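Local coordinates for uncharacterized protein (Leishmania major, PDB 3KSV) that is of unknown function but binds zinc and belongs to the histidine triad (HIT) family, whose members typically hydrolyse or transfer nucleotides, at residues I14-I19 with V104-F109; L35-I40 with H47-P52; N91-N96 with H108-P113. All blocks are in the same frame, centred on the assembly; numbering follows the deposited sequence.

The three contacts show how one HIT fold uses different chemistry at different places. Interactions 2 and 3 are buried antiparallel strand pairs in the same sheet, joined edge to edge because strands 48-52 and 109-114 are neighbours; backbone hydrogen bonds carry both. Interaction 1 is only partly buried and has no hydrogen bond between its segments: helix 14-20 meets the loop before strand 109-114 through zinc, aromatic rings and apolar branches. It ends on His108 and Phe109, which interaction 3 shares, and the His106 ring bonds to Pro52 of interaction 2. Both sheet contacts touch the second subunit, but 91-96 pairs directly with its strand and carries the sheet across the interface.

Interaction 1. Residues I14-I19 with V104-F109; sequences IFCKII and VPHVHF. With ZN (zinc ion), chain B.
Cys16 and His106 meet through a shared metal: the zinc ion lies 2.5 Å from Cys16 SG and 2.3 Å from His106 ND1. Beside the metal, the sulfur sits at the edge of the imidazole, in its plane. Phe15 does most of the remaining touching. Its CB rests over one face of the His106 ring, 4.1 Å from the centroid, while its own ring turns an edge toward that face with the planes 82° apart. The neighbouring edge atom of the same phenyl, CE2, comes over the face of the His108 imidazole, 3.5 Å from His108 CG, in a tilted edge-to-face pair with planes at 62°. Val104 packs obliquely on the same ring, its CG1 3.7 Å from Phe15 CD2, and its other branch, CG2, meets Ile14 CG1 at 3.9 Å. One turn further along the helix, Ile19 CD1 approaches His106 CE1 to 3.5 Å.

Cys13 and His55 complete the zinc's four ligands. In the second shell, the backbone carbonyl of Pro52 takes a hydrogen bond from His106 NE2, so both ring nitrogens of this histidine are engaged and its rotation is fixed. His108, with CG between its backbone N and carbonyl carbon (chi1 51°), sends ND1 back to the carbonyl O of His106 in a hydrogen bond lying in the ring plane. That bond commits ND1, so NE2 is the nitrogen left for the tele-AMP intermediate predicted at His108. By joining helix 14-20 to this loop the zinc probably plays a structural part, and the His106 carbonyl links the metal-bound histidine to the probable nucleophile.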
loop_
_atom_site.group_PDB
_atom_site.type_symbol
_atom_site.label_atom_id
_atom_site.label_comp_id
_atom_site.label_asym_id
_atom_site.label_seq_id
_atom_site.Cartn_x
_atom_site.Cartn_y
_atom_site.Cartn_z
ATOM N N ILE A 14 -7.719 -11.065 -15.436
ATOM C CA ILE A 14 -7.117 -12.300 -14.952
ATOM C C ILE A 14 -7.322 -12.569 -13.466
ATOM O O ILE A 14 -7.345 -13.725 -13.068
ATOM C CB ILE A 14 -5.602 -12.442 -15.314
ATOM C CG1 ILE A 14 -4.718 -11.451 -14.541
ATOM C CG2 ILE A 14 -5.386 -12.318 -16.840
ATOM C CD1 ILE A 14 -3.194 -11.841 -14.570
ATOM N N PHE A 15 -7.491 -11.537 -12.636
ATOM C CA PHE A 15 -7.703 -11.791 -11.203
ATOM C C PHE A 15 -9.110 -12.264 -10.928
ATOM O O PHE A 15 -9.319 -13.125 -10.082
ATOM C CB PHE A 15 -7.353 -10.579 -10.329
ATOM C CG PHE A 15 -5.887 -10.263 -10.301
ATOM C CD1 PHE A 15 -4.939 -11.273 -10.282
ATOM C CD2 PHE A 15 -5.454 -8.960 -10.273
ATOM C CE1 PHE A 15 -3.594 -10.980 -10.256
ATOM C CE2 PHE A 15 -4.114 -8.672 -10.259
ATOM C CZ PHE A 15 -3.185 -9.678 -10.250
ATOM N N CYS A 16 -10.075 -11.732 -11.657
ATOM C CA CYS A 16 -11.418 -12.299 -11.602
ATOM C C CYS A 16 -11.437 -13.758 -12.071
ATOM O O CYS A 16 -12.153 -14.582 -11.512
ATOM C CB CYS A 16 -12.406 -11.464 -12.415
ATOM S SG CYS A 16 -12.957 -9.951 -11.576
ATOM N N LYS A 17 -10.639 -14.082 -13.078
ATOM C CA LYS A 17 -10.558 -15.464 -13.561
ATOM C C LYS A 17 -10.017 -16.389 -12.456
ATOM O O LYS A 17 -10.552 -17.461 -12.232
ATOM C CB LYS A 17 -9.663 -15.558 -14.791
ATOM C CG LYS A 17 -10.244 -14.939 -16.048
ATOM C CD LYS A 17 -9.388 -15.322 -17.262
ATOM C CE LYS A 17 -9.661 -14.433 -18.460
ATOM N NZ LYS A 17 -10.924 -14.823 -19.105
ATOM N N ILE A 18 -8.961 -15.956 -11.774
ATOM C CA ILE A 18 -8.427 -16.678 -10.617
ATOM C C ILE A 18 -9.494 -16.795 -9.519
ATOM O O ILE A 18 -9.721 -17.876 -8.981
ATOM C CB ILE A 18 -7.180 -15.981 -10.061
ATOM C CG1 ILE A 18 -6.035 -16.091 -11.059
ATOM C CG2 ILE A 18 -6.741 -16.585 -8.728
ATOM C CD1 ILE A 18 -5.015 -14.984 -10.879
ATOM N N ILE A 19 -10.171 -15.690 -9.220
ATOM C CA ILE A 19 -11.115 -15.645 -8.105
ATOM C C ILE A 19 -12.285 -16.604 -8.304
ATOM O O ILE A 19 -12.696 -17.268 -7.358
ATOM C CB ILE A 19 -11.631 -14.187 -7.844
ATOM C CG1 ILE A 19 -10.511 -13.305 -7.277
ATOM C CG2 ILE A 19 -12.812 -14.196 -6.884
ATOM C CD1 ILE A 19 -10.719 -11.823 -7.556
ATOM N N VAL A 104 -3.095 -4.971 -14.795
ATOM C CA VAL A 104 -4.403 -5.615 -14.633
ATOM C C VAL A 104 -5.344 -4.610 -13.971
ATOM O O VAL A 104 -4.997 -4.057 -12.917
ATOM C CB VAL A 104 -4.322 -6.864 -13.734
ATOM C CG1 VAL A 104 -5.670 -7.564 -13.677
ATOM C CG2 VAL A 104 -3.230 -7.819 -14.210
ATOM N N PRO A 105 -6.531 -4.362 -14.571
ATOM C CA PRO A 105 -7.498 -3.401 -14.041
ATOM C C PRO A 105 -8.331 -3.919 -12.847
ATOM O O PRO A 105 -9.568 -3.855 -12.867
ATOM C CB PRO A 105 -8.388 -3.088 -15.266
ATOM C CG PRO A 105 -8.369 -4.333 -16.073
ATOM C CD PRO A 105 -7.010 -4.982 -15.822
ATOM N N HIS A 106 -7.647 -4.417 -11.815
ATOM C CA HIS A 106 -8.293 -4.934 -10.596
ATOM C C HIS A 106 -7.306 -4.607 -9.463
ATOM O O HIS A 106 -6.094 -4.816 -9.616
ATOM C CB HIS A 106 -8.573 -6.447 -10.775
ATOM C CG HIS A 106 -9.246 -7.128 -9.608
ATOM N ND1 HIS A 106 -10.314 -7.986 -9.764
ATOM C CD2 HIS A 106 -8.965 -7.135 -8.286
ATOM C CE1 HIS A 106 -10.678 -8.468 -8.588
ATOM N NE2 HIS A 106 -9.877 -7.962 -7.672
ATOM N N VAL A 107 -7.801 -4.042 -8.358
ATOM C CA VAL A 107 -6.917 -3.618 -7.263
ATOM C C VAL A 107 -6.059 -4.808 -6.815
ATOM O O VAL A 107 -6.575 -5.898 -6.549
ATOM C CB VAL A 107 -7.716 -3.097 -6.053
ATOM C CG1 VAL A 107 -6.808 -2.902 -4.838
ATOM C CG2 VAL A 107 -8.441 -1.778 -6.411
ATOM N N HIS A 108 -4.742 -4.605 -6.762
ATOM C CA HIS A 108 -3.854 -5.599 -6.183
ATOM C C HIS A 108 -2.682 -4.917 -5.489
ATOM O O HIS A 108 -2.040 -4.035 -6.057
ATOM C CB HIS A 108 -3.394 -6.621 -7.224
ATOM C CG HIS A 108 -2.832 -6.015 -8.470
ATOM N ND1 HIS A 108 -3.607 -5.319 -9.370
ATOM C CD2 HIS A 108 -1.583 -6.046 -8.992
ATOM C CE1 HIS A 108 -2.855 -4.936 -10.386
ATOM N NE2 HIS A 108 -1.624 -5.360 -10.182
ATOM N N PHE A 109 -2.466 -5.314 -4.239
ATOM C CA PHE A 109 -1.339 -4.877 -3.440
ATOM C C PHE A 109 -0.191 -5.859 -3.624
ATOM O O PHE A 109 -0.326 -7.032 -3.332
ATOM C CB PHE A 109 -1.724 -4.827 -1.955
ATOM C CG PHE A 109 -2.578 -3.670 -1.594
ATOM C CD1 PHE A 109 -2.008 -2.521 -1.054
ATOM C CD2 PHE A 109 -3.946 -3.709 -1.812
ATOM C CE1 PHE A 109 -2.767 -1.457 -0.736
ATOM C CE2 PHE A 109 -4.730 -2.628 -1.490
ATOM C CZ PHE A 109 -4.143 -1.495 -0.935
HETATM ZN ZN ZN B . -11.116 -8.315 -11.850
#

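Interaction 2. Residues L35-I40 with H47-P52; sequences LAFMDI and HMLVIP
Leu35 and Ile51 exchange two backbone hydrogen bonds, with N to O distances of 2.9 Å from Leu35 N to Ile51 O and 2.8 Å from Ile51 N to Leu35 O. Phe37 and Leu49 repeat the pattern, and one more bond, from Asp39 N to His47 O, continues the pairing past the end of strand 35-38. There a water donates to both Asp39 O and His47 O, bridging the two segments as they part.

Apolar contacts divide between two faces. On the first, Phe37 CE1 presses against Leu49 CD1 at 3.4 Å, and Ile51 CD1 reaches the edge of the same ring, 3.9 Å from CE2. A chi1 of 49° leans the phenyl toward the partner strand, so that CE1 meets Leu49 and CE2 meets Ile51. On the opposite face Ala36 CB receives the methyl of Met48, CE, at 3.6 Å, and helix 64-82 covers Met48 and Val50.

The polar pair is Asp39 and His47, which point the same way side by side. Asp39 CB lies over the imidazole face, 3.9 Å from its centroid; OD2 also sits above the ring, 3.4 Å from NE2, at too poor an angle for a hydrogen bond. Instead OD1 takes Asn41 N, while the imidazole bonds to Leu43 N through ND1 and to His110 through NE2. The whole is an antiparallel beta hairpin, lying in the central sheet of the HIT fold.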
loop_
_atom_site.group_PDB
_atom_site.type_symbol
_atom_site.label_atom_id
_atom_site.label_comp_id
_atom_site.label_asym_id
_atom_site.label_seq_id
_atom_site.Cartn_x
_atom_site.Cartn_y
_atom_site.Cartn_z
ATOM N N LEU A 35 -8.337 -12.114 -1.110
ATOM C CA LEU A 35 -7.524 -13.277 -1.407
ATOM C C LEU A 35 -6.027 -12.896 -1.490
ATOM O O LEU A 35 -5.687 -11.783 -1.901
ATOM C CB LEU A 35 -8.001 -13.872 -2.743
ATOM C CG LEU A 35 -7.815 -15.361 -2.979
ATOM C CD1 LEU A 35 -9.028 -16.110 -2.418
ATOM C CD2 LEU A 35 -7.583 -15.660 -4.493
ATOM N N ALA A 36 -5.143 -13.821 -1.114
ATOM C CA ALA A 36 -3.707 -13.681 -1.321
ATOM C C ALA A 36 -3.123 -14.866 -2.097
ATOM O O ALA A 36 -3.551 -16.022 -1.927
ATOM C CB ALA A 36 -2.996 -13.514 0.020
ATOM N N PHE A 37 -2.138 -14.570 -2.946
ATOM C CA PHE A 37 -1.383 -15.573 -3.661
ATOM C C PHE A 37 -0.002 -15.060 -4.108
ATOM O O PHE A 37 0.336 -13.888 -3.936
ATOM C CB PHE A 37 -2.195 -16.102 -4.842
ATOM C CG PHE A 37 -2.774 -15.041 -5.693
ATOM C CD1 PHE A 37 -2.041 -14.508 -6.739
ATOM C CD2 PHE A 37 -4.053 -14.584 -5.465
ATOM C CE1 PHE A 37 -2.577 -13.512 -7.564
ATOM C CE2 PHE A 37 -4.607 -13.594 -6.268
ATOM C CZ PHE A 37 -3.863 -13.046 -7.325
ATOM N N MET A 38 0.803 -15.958 -4.660
ATOM C CA MET A 38 2.142 -15.606 -5.120
ATOM C C MET A 38 2.095 -14.901 -6.482
ATOM O O MET A 38 1.190 -15.134 -7.289
ATOM C CB MET A 38 3.029 -16.848 -5.193
ATOM C CG MET A 38 3.106 -17.690 -3.889
ATOM S SD MET A 38 3.706 -16.791 -2.442
ATOM C CE MET A 38 5.306 -16.262 -3.061
ATOM N N ASP A 39 3.068 -14.032 -6.738
ATOM C CA ASP A 39 3.188 -13.409 -8.048
ATOM C C ASP A 39 4.066 -14.344 -8.885
ATOM O O ASP A 39 5.192 -14.659 -8.505
ATOM C CB ASP A 39 3.793 -12.002 -7.946
ATOM C CG ASP A 39 3.541 -11.147 -9.190
ATOM O OD1 ASP A 39 3.609 -11.664 -10.298
ATOM O OD2 ASP A 39 3.305 -9.922 -9.079
ATOM N N ILE A 40 3.541 -14.789 -10.024
ATOM C CA ILE A 40 4.291 -15.679 -10.908
ATOM C C ILE A 40 5.239 -14.898 -11.829
ATOM O O ILE A 40 5.989 -15.507 -12.598
ATOM C CB ILE A 40 3.362 -16.604 -11.746
ATOM C CG1 ILE A 40 2.487 -15.780 -12.689
ATOM C CG2 ILE A 40 2.487 -17.465 -10.825
ATOM C CD1 ILE A 40 2.052 -16.570 -13.946
ATOM N N HIS A 47 7.725 -12.548 -3.540
ATOM C CA HIS A 47 6.791 -11.499 -3.987
ATOM C C HIS A 47 5.377 -12.061 -4.075
ATOM O O HIS A 47 5.122 -13.061 -4.771
ATOM C CB HIS A 47 7.261 -10.976 -5.358
ATOM C CG HIS A 47 6.430 -9.869 -5.959
ATOM N ND1 HIS A 47 6.861 -9.161 -7.061
ATOM C CD2 HIS A 47 5.206 -9.369 -5.650
ATOM C CE1 HIS A 47 5.951 -8.268 -7.397
ATOM N NE2 HIS A 47 4.935 -8.372 -6.558
ATOM N N MET A 48 4.463 -11.411 -3.357
ATOM C CA MET A 48 3.095 -11.858 -3.300
ATOM C C MET A 48 2.148 -10.722 -3.541
ATOM O O MET A 48 2.552 -9.563 -3.598
ATOM C CB MET A 48 2.801 -12.558 -1.959
ATOM C CG MET A 48 2.865 -11.707 -0.695
ATOM S SD MET A 48 2.277 -12.670 0.715
ATOM C CE MET A 48 0.552 -12.875 0.192
ATOM N N LEU A 49 0.876 -11.098 -3.701
ATOM C CA LEU A 49 -0.208 -10.203 -4.036
ATOM C C LEU A 49 -1.373 -10.379 -3.054
ATOM O O LEU A 49 -1.664 -11.495 -2.629
ATOM C CB LEU A 49 -0.702 -10.515 -5.436
ATOM C CG LEU A 49 0.329 -10.420 -6.566
ATOM C CD1 LEU A 49 -0.188 -11.144 -7.815
ATOM C CD2 LEU A 49 0.668 -8.999 -6.884
ATOM N N VAL A 50 -2.020 -9.276 -2.685
ATOM C CA VAL A 50 -3.257 -9.306 -1.902
ATOM C C VAL A 50 -4.309 -8.532 -2.687
ATOM O O VAL A 50 -4.119 -7.352 -2.987
ATOM C CB VAL A 50 -3.083 -8.637 -0.517
ATOM C CG1 VAL A 50 -4.426 -8.480 0.184
ATOM C CG2 VAL A 50 -2.111 -9.425 0.341
ATOM N N ILE A 51 -5.418 -9.180 -3.007
ATOM C CA ILE A 51 -6.460 -8.553 -3.817
ATOM C C ILE A 51 -7.841 -8.637 -3.151
ATOM O O ILE A 51 -8.126 -9.591 -2.424
ATOM C CB ILE A 51 -6.538 -9.189 -5.233
ATOM C CG1 ILE A 51 -7.117 -10.582 -5.170
ATOM C CG2 ILE A 51 -5.150 -9.243 -5.899
ATOM C CD1 ILE A 51 -7.594 -11.074 -6.518
ATOM N N PRO A 52 -8.709 -7.641 -3.395
ATOM C CA PRO A 52 -10.093 -7.829 -3.017
ATOM C C PRO A 52 -10.781 -8.809 -3.958
ATOM O O PRO A 52 -10.440 -8.886 -5.139
ATOM C CB PRO A 52 -10.678 -6.429 -3.182
ATOM C CG PRO A 52 -9.906 -5.856 -4.295
ATOM C CD PRO A 52 -8.509 -6.347 -4.067
HETATM O O HOH W 1 6.415 -14.979 -6.184
#

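Interaction 3. Residues N91-N96 with H108-P113; sequences NVLQNN and HFHIIP
Asn91 to Leu93 and His110 to Ile112 form a buried antiparallel ladder between strands 89-96 and 109-114, at the edge of this chain's sheet that the second subunit continues. Asn91 with Ile112 and Leu93 with His110 each share two backbone hydrogen bonds, such as the 2.8 Å bond from His110 N to Leu93 O. That carbonyl oxygen also lies in the plane of the His110 ring at its edge, 3.4 Å from CD2. The non-hydrogen-bonded pair Val92 and Ile111 brings Val92 CG2 to 4.2 Å from Ile111 CG2.

Toward the end of strand 89-96 side chains take over. Gln94 lays its CG over the centre of the Phe109 ring, 3.7 Å from the centroid and almost on the normal, in a CH-pi contact; Val92 CG1 comes to the edge of that ring, 3.9 Å from CD1. The glutamine chain then bends at chi2 (-93°), turning its amide forward along the strand to that of Asn96. The two amides grip each other by reciprocal hydrogen bonds, Gln94 NE2 to Asn96 OD1 at 2.9 Å and Asn96 ND2 to Gln94 OE1 at 2.8 Å, each donor above the carbonyl plane of its acceptor. Nearby, Asn95 N and His108 O are buried without a partner.

Helix 64-82 packs on Phe109 and Ile111, strand 48-52 pairs with the other side of strand 109-114, and residues 91-96 join an antiparallel strand of the second subunit, extending the sheet through the dimer.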
loop_
_atom_site.group_PDB
_atom_site.type_symbol
_atom_site.label_atom_id
_atom_site.label_comp_id
_atom_site.label_asym_id
_atom_site.label_seq_id
_atom_site.Cartn_x
_atom_site.Cartn_y
_atom_site.Cartn_z
ATOM N N ASN A 91 8.602 -3.886 0.268
ATOM C CA ASN A 91 7.811 -2.750 -0.153
ATOM C C ASN A 91 6.377 -3.212 -0.431
ATOM O O ASN A 91 6.157 -4.325 -0.957
ATOM C CB ASN A 91 8.400 -2.109 -1.399
ATOM C CG ASN A 91 9.765 -1.489 -1.161
ATOM O OD1 ASN A 91 10.782 -2.123 -1.428
ATOM N ND2 ASN A 91 9.802 -0.241 -0.672
ATOM N N VAL A 92 5.415 -2.374 -0.037
ATOM C CA VAL A 92 4.021 -2.560 -0.380
ATOM C C VAL A 92 3.672 -1.496 -1.435
ATOM O O VAL A 92 3.888 -0.305 -1.237
ATOM C CB VAL A 92 3.096 -2.432 0.850
ATOM C CG1 VAL A 92 1.617 -2.535 0.422
ATOM C CG2 VAL A 92 3.427 -3.532 1.873
ATOM N N LEU A 93 3.134 -1.953 -2.563
ATOM C CA LEU A 93 2.873 -1.116 -3.704
ATOM C C LEU A 93 1.521 -1.456 -4.289
ATOM O O LEU A 93 1.214 -2.613 -4.530
ATOM C CB LEU A 93 3.934 -1.337 -4.770
ATOM C CG LEU A 93 3.758 -0.493 -6.035
ATOM C CD1 LEU A 93 4.075 0.974 -5.708
ATOM C CD2 LEU A 93 4.655 -1.030 -7.120
ATOM N N GLN A 94 0.705 -0.429 -4.542
ATOM C CA GLN A 94 -0.598 -0.631 -5.186
ATOM C C GLN A 94 -0.792 0.487 -6.178
ATOM O O GLN A 94 -0.750 1.649 -5.808
ATOM C CB GLN A 94 -1.702 -0.636 -4.146
ATOM C CG GLN A 94 -3.051 -1.124 -4.667
ATOM C CD GLN A 94 -3.916 0.004 -5.138
ATOM O OE1 GLN A 94 -3.929 1.069 -4.521
ATOM N NE2 GLN A 94 -4.644 -0.205 -6.258
ATOM N N ASN A 95 -1.016 0.108 -7.437
ATOM C CA ASN A 95 -1.019 1.034 -8.561
ATOM C C ASN A 95 -2.450 1.305 -9.098
ATOM O O ASN A 95 -3.277 0.397 -9.173
ATOM C CB ASN A 95 -0.182 0.420 -9.666
ATOM C CG ASN A 95 1.251 0.182 -9.243
ATOM O OD1 ASN A 95 1.826 0.938 -8.468
ATOM N ND2 ASN A 95 1.841 -0.849 -9.781
ATOM N N ASN A 96 -2.732 2.555 -9.454
ATOM C CA ASN A 96 -4.076 2.972 -9.818
ATOM C C ASN A 96 -4.026 3.800 -11.080
ATOM O O ASN A 96 -3.747 4.982 -11.024
ATOM C CB ASN A 96 -4.692 3.757 -8.690
ATOM C CG ASN A 96 -4.816 2.937 -7.437
ATOM O OD1 ASN A 96 -5.780 2.210 -7.263
ATOM N ND2 ASN A 96 -3.828 3.057 -6.550
ATOM N N HIS A 108 -4.742 -4.605 -6.762
ATOM C CA HIS A 108 -3.854 -5.599 -6.183
ATOM C C HIS A 108 -2.682 -4.917 -5.489
ATOM O O HIS A 108 -2.040 -4.035 -6.057
ATOM C CB HIS A 108 -3.394 -6.621 -7.224
ATOM C CG HIS A 108 -2.832 -6.015 -8.470
ATOM N ND1 HIS A 108 -3.607 -5.319 -9.370
ATOM C CD2 HIS A 108 -1.583 -6.046 -8.992
ATOM C CE1 HIS A 108 -2.855 -4.936 -10.386
ATOM N NE2 HIS A 108 -1.624 -5.360 -10.182
ATOM N N PHE A 109 -2.466 -5.314 -4.239
ATOM C CA PHE A 109 -1.339 -4.877 -3.440
ATOM C C PHE A 109 -0.191 -5.859 -3.624
ATOM O O PHE A 109 -0.326 -7.032 -3.332
ATOM C CB PHE A 109 -1.724 -4.827 -1.955
ATOM C CG PHE A 109 -2.578 -3.670 -1.594
ATOM C CD1 PHE A 109 -2.008 -2.521 -1.054
ATOM C CD2 PHE A 109 -3.946 -3.709 -1.812
ATOM C CE1 PHE A 109 -2.767 -1.457 -0.736
ATOM C CE2 PHE A 109 -4.730 -2.628 -1.490
ATOM C CZ PHE A 109 -4.143 -1.495 -0.935
ATOM N N HIS A 110 0.935 -5.375 -4.113
ATOM C CA HIS A 110 2.156 -6.151 -4.166
ATOM C C HIS A 110 2.814 -6.053 -2.778
ATOM O O HIS A 110 2.881 -4.942 -2.207
ATOM C CB HIS A 110 3.117 -5.540 -5.192
ATOM C CG HIS A 110 2.587 -5.468 -6.599
ATOM N ND1 HIS A 110 2.864 -6.428 -7.543
ATOM C CD2 HIS A 110 1.875 -4.505 -7.241
ATOM C CE1 HIS A 110 2.318 -6.077 -8.694
ATOM N NE2 HIS A 110 1.709 -4.914 -8.538
ATOM N N ILE A 111 3.286 -7.189 -2.245
ATOM C CA ILE A 111 4.227 -7.198 -1.104
ATOM C C ILE A 111 5.528 -7.801 -1.595
ATOM O O ILE A 111 5.584 -9.001 -1.868
ATOM C CB ILE A 111 3.710 -7.941 0.157
ATOM C CG1 ILE A 111 2.238 -7.590 0.476
ATOM C CG2 ILE A 111 4.598 -7.567 1.395
ATOM C CD1 ILE A 111 1.220 -8.189 -0.492
ATOM N N ILE A 112 6.561 -6.961 -1.746
ATOM C CA ILE A 112 7.765 -7.319 -2.516
ATOM C C ILE A 112 8.984 -7.340 -1.599
ATOM O O ILE A 112 9.407 -6.276 -1.137
ATOM C CB ILE A 112 8.045 -6.311 -3.663
ATOM C CG1 ILE A 112 6.810 -6.075 -4.545
ATOM C CG2 ILE A 112 9.159 -6.817 -4.554
ATOM C CD1 ILE A 112 6.849 -4.768 -5.282
ATOM N N PRO A 113 9.557 -8.543 -1.318
ATOM C CA PRO A 113 10.772 -8.655 -0.501
ATOM C C PRO A 113 11.913 -7.865 -1.106
ATOM O O PRO A 113 12.074 -7.856 -2.332
ATOM C CB PRO A 113 11.102 -10.148 -0.550
ATOM C CG PRO A 113 9.766 -10.802 -0.780
ATOM C CD PRO A 113 8.993 -9.867 -1.635
HETATM O O HOH W 2 11.129 -4.576 -2.724
#